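Local coordinates for thiosulfate sulfurtransferase (PDB 1YT8), which probably transfers sulfur from thiosulfate to cyanide and contains several rhodanese-like domains, at residues 61-71 with 88-99; 130-141 with 215-225. All blocks are in the same frame, centred on the assembly; numbering follows the deposited sequence.

Contact 1 of 2, residues 61-71 with 88-99; sequences RRDTPITVYDD and YSDVALLDGGLS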
# COMPACT_ATOMS: atom_id res chain seq x y z
N ARG A 61 16.03 7.82 -5.93
CA ARG A 61 16.91 8.61 -6.80
C ARG A 61 16.71 10.09 -6.52
O ARG A 61 15.66 10.65 -6.83
CB ARG A 61 16.61 8.33 -8.27
CG ARG A 61 17.71 7.62 -9.03
CD ARG A 61 17.88 8.23 -10.41
NE ARG A 61 16.60 8.35 -11.12
CZ ARG A 61 16.41 9.10 -12.20
NH1 ARG A 61 17.42 9.80 -12.70
NH2 ARG A 61 15.22 9.15 -12.78
N ARG A 62 17.73 10.73 -5.97
CA ARG A 62 17.64 12.14 -5.62
C ARG A 62 17.38 13.09 -6.79
O ARG A 62 16.87 14.19 -6.59
CB ARG A 62 18.90 12.58 -4.87
CG ARG A 62 19.15 11.81 -3.56
CD ARG A 62 18.01 11.99 -2.56
NE ARG A 62 18.35 11.48 -1.23
CZ ARG A 62 18.32 10.20 -0.86
NH1 ARG A 62 17.94 9.26 -1.72
NH2 ARG A 62 18.66 9.86 0.37
N ASP A 63 17.72 12.67 -8.01
CA ASP A 63 17.49 13.53 -9.17
C ASP A 63 16.29 13.08 -10.01
O ASP A 63 16.20 13.41 -11.20
CB ASP A 63 18.76 13.64 -10.02
CG ASP A 63 19.09 12.36 -10.77
OD1 ASP A 63 18.80 11.26 -10.25
OD2 ASP A 63 19.66 12.46 -11.89
N THR A 64 15.37 12.33 -9.40
CA THR A 64 14.17 11.88 -10.09
C THR A 64 13.28 13.11 -10.30
O THR A 64 13.15 13.95 -9.42
CB THR A 64 13.34 10.89 -9.23
OG1 THR A 64 14.11 9.72 -8.95
CG2 THR A 64 12.06 10.49 -9.96
N PRO A 65 12.66 13.23 -11.49
CA PRO A 65 11.79 14.39 -11.71
C PRO A 65 10.56 14.25 -10.82
O PRO A 65 9.69 13.42 -11.08
CB PRO A 65 11.44 14.28 -13.19
CG PRO A 65 12.66 13.62 -13.78
CD PRO A 65 12.94 12.54 -12.76
N ILE A 66 10.49 15.04 -9.75
CA ILE A 66 9.37 14.98 -8.83
C ILE A 66 8.44 16.17 -9.03
O ILE A 66 8.88 17.31 -9.09
CB ILE A 66 9.84 15.02 -7.36
CG1 ILE A 66 10.76 13.84 -7.07
CG2 ILE A 66 8.63 15.00 -6.42
CD1 ILE A 66 11.44 13.94 -5.72
N THR A 67 7.14 15.88 -9.14
CA THR A 67 6.14 16.93 -9.31
C THR A 67 5.09 16.74 -8.21
O THR A 67 4.38 15.74 -8.19
CB THR A 67 5.45 16.85 -10.70
OG1 THR A 67 6.43 16.99 -11.73
CG2 THR A 67 4.41 17.95 -10.84
N VAL A 68 5.01 17.71 -7.30
CA VAL A 68 4.05 17.64 -6.20
C VAL A 68 2.81 18.49 -6.49
O VAL A 68 2.87 19.44 -7.27
CB VAL A 68 4.68 18.12 -4.86
CG1 VAL A 68 5.84 17.21 -4.47
CG2 VAL A 68 5.16 19.55 -5.00
N TYR A 69 1.70 18.16 -5.85
CA TYR A 69 0.48 18.93 -6.05
C TYR A 69 -0.54 18.71 -4.94
O TYR A 69 -0.44 17.76 -4.16
CB TYR A 69 -0.17 18.55 -7.40
CG TYR A 69 -0.97 17.25 -7.37
CD1 TYR A 69 -2.33 17.24 -7.02
CD2 TYR A 69 -0.37 16.02 -7.64
CE1 TYR A 69 -3.06 16.05 -6.95
CE2 TYR A 69 -1.09 14.82 -7.56
CZ TYR A 69 -2.43 14.84 -7.21
OH TYR A 69 -3.14 13.66 -7.11
N ASP A 70 -1.49 19.63 -4.87
CA ASP A 70 -2.60 19.56 -3.92
C ASP A 70 -3.73 20.27 -4.64
O ASP A 70 -3.65 20.45 -5.86
CB ASP A 70 -2.28 20.25 -2.58
CG ASP A 70 -1.86 21.71 -2.74
OD1 ASP A 70 -2.18 22.35 -3.76
OD2 ASP A 70 -1.21 22.22 -1.80
N ASP A 71 -4.78 20.66 -3.93
CA ASP A 71 -5.86 21.35 -4.61
C ASP A 71 -6.03 22.77 -4.08
O ASP A 71 -7.15 23.23 -3.88
CB ASP A 71 -7.17 20.56 -4.48
CG ASP A 71 -8.25 21.06 -5.43
OD1 ASP A 71 -7.92 21.48 -6.55
OD2 ASP A 71 -9.44 21.02 -5.05
N TYR A 88 16.69 16.57 -2.87
CA TYR A 88 16.13 16.29 -4.19
C TYR A 88 16.37 17.48 -5.12
O TYR A 88 15.93 18.60 -4.85
CB TYR A 88 14.64 15.95 -4.05
CG TYR A 88 14.45 14.59 -3.42
CD1 TYR A 88 14.54 13.43 -4.18
CD2 TYR A 88 14.26 14.46 -2.04
CE1 TYR A 88 14.44 12.16 -3.60
CE2 TYR A 88 14.16 13.19 -1.44
CZ TYR A 88 14.26 12.05 -2.23
OH TYR A 88 14.17 10.81 -1.65
N SER A 89 17.06 17.21 -6.22
CA SER A 89 17.46 18.23 -7.18
C SER A 89 16.54 18.60 -8.34
O SER A 89 16.82 19.56 -9.06
CB SER A 89 18.82 17.85 -7.77
OG SER A 89 18.74 16.60 -8.43
N ASP A 90 15.46 17.86 -8.54
CA ASP A 90 14.54 18.15 -9.65
C ASP A 90 13.11 18.13 -9.15
O ASP A 90 12.35 17.20 -9.44
CB ASP A 90 14.74 17.12 -10.77
CG ASP A 90 13.99 17.49 -12.05
OD1 ASP A 90 13.33 18.56 -12.10
OD2 ASP A 90 14.05 16.70 -13.02
N VAL A 91 12.74 19.16 -8.40
CA VAL A 91 11.40 19.25 -7.84
C VAL A 91 10.59 20.35 -8.51
O VAL A 91 11.11 21.43 -8.82
CB VAL A 91 11.47 19.54 -6.33
CG1 VAL A 91 10.07 19.49 -5.73
CG2 VAL A 91 12.38 18.54 -5.64
N ALA A 92 9.31 20.08 -8.74
CA ALA A 92 8.43 21.06 -9.36
C ALA A 92 7.02 20.97 -8.81
O ALA A 92 6.64 19.97 -8.20
CB ALA A 92 8.41 20.85 -10.87
N LEU A 93 6.25 22.02 -9.04
CA LEU A 93 4.85 22.08 -8.61
C LEU A 93 4.04 21.85 -9.88
O LEU A 93 4.43 22.31 -10.95
CB LEU A 93 4.51 23.46 -8.06
CG LEU A 93 5.32 23.98 -6.86
CD1 LEU A 93 4.95 25.45 -6.60
CD2 LEU A 93 5.02 23.13 -5.64
N LEU A 94 2.93 21.13 -9.76
CA LEU A 94 2.07 20.88 -10.92
C LEU A 94 1.29 22.16 -11.18
O LEU A 94 0.61 22.68 -10.29
CB LEU A 94 1.09 19.74 -10.62
CG LEU A 94 0.05 19.45 -11.71
CD1 LEU A 94 0.74 18.93 -12.96
CD2 LEU A 94 -0.96 18.43 -11.20
N ASP A 95 1.37 22.67 -12.41
CA ASP A 95 0.68 23.89 -12.78
C ASP A 95 -0.82 23.82 -12.51
O ASP A 95 -1.53 22.98 -13.08
CB ASP A 95 0.94 24.20 -14.26
CG ASP A 95 0.33 25.52 -14.69
OD1 ASP A 95 0.65 26.55 -14.07
OD2 ASP A 95 -0.45 25.52 -15.67
N GLY A 96 -1.30 24.69 -11.63
CA GLY A 96 -2.72 24.72 -11.30
C GLY A 96 -3.17 23.64 -10.34
O GLY A 96 -4.35 23.56 -9.99
N GLY A 97 -2.24 22.80 -9.90
CA GLY A 97 -2.59 21.73 -8.98
C GLY A 97 -3.59 20.77 -9.58
O GLY A 97 -3.62 20.59 -10.80
N LEU A 98 -4.43 20.17 -8.74
CA LEU A 98 -5.44 19.22 -9.20
C LEU A 98 -6.35 19.85 -10.26
O LEU A 98 -6.65 19.23 -11.28
CB LEU A 98 -6.29 18.73 -8.03
CG LEU A 98 -7.40 17.73 -8.37
CD1 LEU A 98 -6.78 16.40 -8.78
CD2 LEU A 98 -8.32 17.55 -7.17
N SER A 99 -6.78 21.08 -10.02
CA SER A 99 -7.66 21.77 -10.96
C SER A 99 -6.96 21.99 -12.29
O SER A 99 -7.60 21.99 -13.35
CB SER A 99 -8.12 23.11 -10.37
OG SER A 99 -8.97 22.90 -9.26
O HOH W 1 14.44 15.47 -7.51
O HOH W 2 16.22 15.15 -13.35
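Arg62 and Tyr88 each hold CG beside the backbone N and anti to the carbonyl carbon (chi1 -60° and -72°), which turns the two side chains to each other. A further bend at chi2 lays Arg62 CD over one face of the Tyr88 ring, 3.9 Å from its centroid, a CH-pi contact. Ile66 CD1 packs obliquely on the same ring, 3.5 Å from Tyr88 CD1. The phenol OH is bonded elsewhere, to Val59 O and His56 ND1.

Strands 66-69 and 91-94 run parallel, as the two strands of a beta-alpha-beta unit whose crossover is helix 75-85. They are inner strands of the five-stranded rhodanese sheet. Ile66 N bonds to Asp90 O, Ala92 N to Ile66 O, Val68 N to Ala92 O and Leu94 N to Val68 O. Val68 CG2 touches Leu93 CD2 at 3.6 Å on the side covered by helix 75-85.

At the start of the pair a water joins Arg62 O, Thr64 O and Asp90 N. Asp90 also forms a salt bridge with Arg9 of the neighbouring strand. Beyond the strands, Leu98 N donates to Asp70 O (3.0 Å), and Ser99 OG reaches the syn lone pair of Asp71 OD1 at 3.2 Å.

Contact 2 of 2, residues 130-141 with 215-225; sequences PSLAAEEVQALL and VAALRNGTIGW
Trp225 packs on Ala134 and Arg219 reaches Ser131; Arg219 and Trp225 have the most surface buried by the contact, and Ala134 the most on 130-141. These contacts join the edge strand 131-132 and helix 134-142 of a rhodanese-like domain to strand 215-218 and helix 221-227. The two strands are parallel neighbours in the five-stranded sheet, which has strand order 1-5-4-2-3. Ala217 N bonds to Pro130 O, and Leu132 N to Ala217 O. Arg219 N continues the ladder to Leu132 O at 2.8 Å.

The side chain of Arg219 reaches across the edge strand. It is extended through chi2 and then bends at chi3 (-52°), which brings its guanidinium beside Ser131. NE and NH2 both donate to Ser131 OG, at 2.9 Å from NE, and the oxygen lies in the guanidinium plane. One face of the group covers the backbone at Leu132 C and Ala133 N. Glu136 OE1 sits well out of that plane, so its charge may act on Arg219 without an N-H pointing at it. The same oxygen accepts from Ala133 N at the helix N-cap.

Trp225 fits as a knob into a hole formed by Ala134, Val137, Gln138 and Leu141. Val137 CG1 and Leu141 CD1 come to the edge of the indole, with Val137 CG1 3.8 Å from Trp225 CZ3. The indole NE1 bonds to Gln231 O outside the contact.

Ala134 is wedged between strand end and helix. Its CB lies 3.7 Å from Gly224 O and 4.1 Å from Trp225 CE3, while its CA meets Leu218 CD1. That same methyl of Leu218 touches Val137 CG2 at 3.5 Å. A water accepts from Ala134 N and donates to Arg219 O, 2.9 Å from each.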
# COMPACT_ATOMS: atom_id res chain seq x y z
N PRO A 130 -13.22 -16.43 -15.54
CA PRO A 130 -14.42 -17.06 -14.98
C PRO A 130 -14.79 -16.58 -13.59
O PRO A 130 -13.91 -16.28 -12.77
CB PRO A 130 -14.07 -18.55 -14.98
CG PRO A 130 -13.05 -18.67 -16.06
CD PRO A 130 -12.20 -17.45 -15.84
N SER A 131 -16.09 -16.50 -13.32
CA SER A 131 -16.58 -16.09 -12.02
C SER A 131 -17.89 -16.79 -11.68
O SER A 131 -18.62 -17.25 -12.57
CB SER A 131 -16.76 -14.56 -11.95
OG SER A 131 -17.81 -14.11 -12.80
N LEU A 132 -18.17 -16.89 -10.38
CA LEU A 132 -19.38 -17.52 -9.88
C LEU A 132 -20.11 -16.54 -8.99
O LEU A 132 -19.49 -15.81 -8.22
CB LEU A 132 -19.03 -18.77 -9.06
CG LEU A 132 -18.47 -19.96 -9.83
CD1 LEU A 132 -17.91 -20.98 -8.86
CD2 LEU A 132 -19.58 -20.56 -10.68
N ALA A 133 -21.44 -16.51 -9.09
CA ALA A 133 -22.23 -15.60 -8.27
C ALA A 133 -22.20 -16.07 -6.83
O ALA A 133 -22.02 -17.26 -6.56
CB ALA A 133 -23.68 -15.57 -8.76
N ALA A 134 -22.36 -15.14 -5.89
CA ALA A 134 -22.37 -15.50 -4.47
C ALA A 134 -23.37 -16.63 -4.24
O ALA A 134 -23.11 -17.57 -3.48
CB ALA A 134 -22.76 -14.29 -3.64
N GLU A 135 -24.52 -16.54 -4.91
CA GLU A 135 -25.57 -17.55 -4.77
C GLU A 135 -25.14 -18.91 -5.31
O GLU A 135 -25.54 -19.95 -4.77
CB GLU A 135 -26.85 -17.10 -5.48
CG GLU A 135 -27.54 -15.90 -4.86
CD GLU A 135 -26.98 -14.57 -5.33
OE1 GLU A 135 -25.99 -14.55 -6.08
OE2 GLU A 135 -27.54 -13.52 -4.94
N GLU A 136 -24.34 -18.90 -6.37
CA GLU A 136 -23.88 -20.16 -6.94
C GLU A 136 -22.90 -20.84 -5.99
O GLU A 136 -22.93 -22.06 -5.83
CB GLU A 136 -23.22 -19.93 -8.30
CG GLU A 136 -24.20 -19.55 -9.40
CD GLU A 136 -23.52 -19.34 -10.74
OE1 GLU A 136 -22.75 -18.36 -10.87
OE2 GLU A 136 -23.75 -20.17 -11.65
N VAL A 137 -22.03 -20.05 -5.37
CA VAL A 137 -21.05 -20.59 -4.44
C VAL A 137 -21.77 -21.09 -3.19
O VAL A 137 -21.40 -22.12 -2.62
CB VAL A 137 -19.99 -19.54 -4.08
CG1 VAL A 137 -18.99 -20.11 -3.07
CG2 VAL A 137 -19.27 -19.09 -5.34
N GLN A 138 -22.79 -20.37 -2.76
CA GLN A 138 -23.56 -20.80 -1.59
C GLN A 138 -24.21 -22.15 -1.88
O GLN A 138 -24.28 -23.02 -1.02
CB GLN A 138 -24.65 -19.78 -1.26
CG GLN A 138 -25.55 -20.19 -0.09
CD GLN A 138 -24.78 -20.31 1.21
OE1 GLN A 138 -24.50 -21.42 1.69
NE2 GLN A 138 -24.43 -19.17 1.79
N ALA A 139 -24.70 -22.32 -3.11
CA ALA A 139 -25.34 -23.57 -3.49
C ALA A 139 -24.32 -24.71 -3.46
O ALA A 139 -24.63 -25.82 -3.03
CB ALA A 139 -25.97 -23.44 -4.89
N LEU A 140 -23.10 -24.43 -3.92
CA LEU A 140 -22.04 -25.43 -3.90
C LEU A 140 -21.78 -25.88 -2.46
O LEU A 140 -21.55 -27.07 -2.20
CB LEU A 140 -20.76 -24.87 -4.53
CG LEU A 140 -20.77 -24.72 -6.06
CD1 LEU A 140 -19.53 -23.98 -6.52
CD2 LEU A 140 -20.84 -26.10 -6.70
N LEU A 141 -21.81 -24.94 -1.53
CA LEU A 141 -21.59 -25.26 -0.13
C LEU A 141 -22.76 -26.11 0.39
O LEU A 141 -22.55 -27.08 1.12
CB LEU A 141 -21.47 -23.98 0.71
CG LEU A 141 -20.25 -23.09 0.44
CD1 LEU A 141 -20.34 -21.82 1.27
CD2 LEU A 141 -18.98 -23.86 0.77
N VAL A 215 -11.33 -23.45 -12.36
CA VAL A 215 -11.14 -22.29 -11.49
C VAL A 215 -12.10 -21.15 -11.79
O VAL A 215 -12.53 -20.96 -12.93
CB VAL A 215 -9.70 -21.73 -11.62
CG1 VAL A 215 -9.39 -20.81 -10.45
CG2 VAL A 215 -8.70 -22.87 -11.69
N ALA A 216 -12.44 -20.39 -10.75
CA ALA A 216 -13.34 -19.25 -10.92
C ALA A 216 -13.22 -18.30 -9.75
O ALA A 216 -12.87 -18.69 -8.63
CB ALA A 216 -14.79 -19.73 -11.06
N ALA A 217 -13.51 -17.03 -10.00
CA ALA A 217 -13.46 -16.04 -8.93
C ALA A 217 -14.84 -15.94 -8.29
O ALA A 217 -15.86 -16.14 -8.97
CB ALA A 217 -13.06 -14.69 -9.50
N LEU A 218 -14.89 -15.69 -6.99
CA LEU A 218 -16.17 -15.48 -6.34
C LEU A 218 -16.48 -14.05 -6.76
O LEU A 218 -15.79 -13.11 -6.36
CB LEU A 218 -16.05 -15.54 -4.81
CG LEU A 218 -17.27 -14.98 -4.06
CD1 LEU A 218 -18.53 -15.74 -4.46
CD2 LEU A 218 -17.04 -15.09 -2.55
N ARG A 219 -17.51 -13.88 -7.58
CA ARG A 219 -17.88 -12.56 -8.09
C ARG A 219 -18.25 -11.55 -7.02
O ARG A 219 -19.24 -11.70 -6.32
CB ARG A 219 -19.02 -12.69 -9.10
CG ARG A 219 -19.30 -11.43 -9.89
CD ARG A 219 -20.43 -11.68 -10.87
NE ARG A 219 -20.17 -12.87 -11.67
CZ ARG A 219 -21.09 -13.75 -12.04
NH1 ARG A 219 -22.36 -13.58 -11.68
NH2 ARG A 219 -20.75 -14.81 -12.76
N ASN A 220 -17.44 -10.50 -6.93
CA ASN A 220 -17.62 -9.41 -5.98
C ASN A 220 -17.30 -9.71 -4.51
O ASN A 220 -17.64 -8.94 -3.62
CB ASN A 220 -19.04 -8.83 -6.12
CG ASN A 220 -19.33 -8.38 -7.55
OD1 ASN A 220 -18.41 -8.04 -8.31
ND2 ASN A 220 -20.61 -8.36 -7.92
N GLY A 221 -16.64 -10.84 -4.27
CA GLY A 221 -16.19 -11.22 -2.93
C GLY A 221 -17.08 -11.13 -1.70
O GLY A 221 -18.28 -11.42 -1.76
N THR A 222 -16.49 -10.75 -0.57
CA THR A 222 -17.24 -10.64 0.68
C THR A 222 -18.33 -9.57 0.58
O THR A 222 -19.36 -9.68 1.23
CB THR A 222 -16.29 -10.35 1.89
OG1 THR A 222 -15.59 -9.12 1.69
CG2 THR A 222 -15.29 -11.47 2.05
N ILE A 223 -18.09 -8.55 -0.24
CA ILE A 223 -19.08 -7.50 -0.45
C ILE A 223 -20.30 -8.15 -1.11
O ILE A 223 -21.43 -7.94 -0.68
CB ILE A 223 -18.53 -6.39 -1.38
CG1 ILE A 223 -17.58 -5.49 -0.59
CG2 ILE A 223 -19.68 -5.57 -1.98
CD1 ILE A 223 -16.90 -4.39 -1.41
N GLY A 224 -20.04 -8.94 -2.14
CA GLY A 224 -21.11 -9.61 -2.86
C GLY A 224 -21.82 -10.64 -2.00
O GLY A 224 -23.02 -10.88 -2.16
N TRP A 225 -21.08 -11.27 -1.09
CA TRP A 225 -21.64 -12.27 -0.19
C TRP A 225 -22.66 -11.59 0.72
O TRP A 225 -23.76 -12.10 0.93
CB TRP A 225 -20.51 -12.90 0.64
CG TRP A 225 -20.85 -14.23 1.25
CD1 TRP A 225 -21.27 -14.47 2.53
CD2 TRP A 225 -20.81 -15.51 0.59
NE1 TRP A 225 -21.49 -15.82 2.71
CE2 TRP A 225 -21.22 -16.48 1.54
CE3 TRP A 225 -20.47 -15.93 -0.70
CZ2 TRP A 225 -21.29 -17.84 1.23
CZ3 TRP A 225 -20.55 -17.29 -1.01
CH2 TRP A 225 -20.95 -18.23 -0.04
O HOH W 3 -22.02 -12.33 -6.62

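From the N terminus, contact 1 comes first. Its segments, 61-71 and 88-99, close a short loop that is mostly helix 75-85, within the first rhodanese-like domain. The chain then passes through helix 114-127 to the second domain. There contact 2 closes a much longer loop, bringing 130-141 against 215-225 after 73 intervening residues. The two loops follow in series and neither nest nor cross. Contact 1 pairs strands four and five of its sheet, and contact 2 pairs strands one and five of the next. Their centres lie 43 Å apart on opposite sides of the chain's centre, and their nearest atoms are about 23 Å apart.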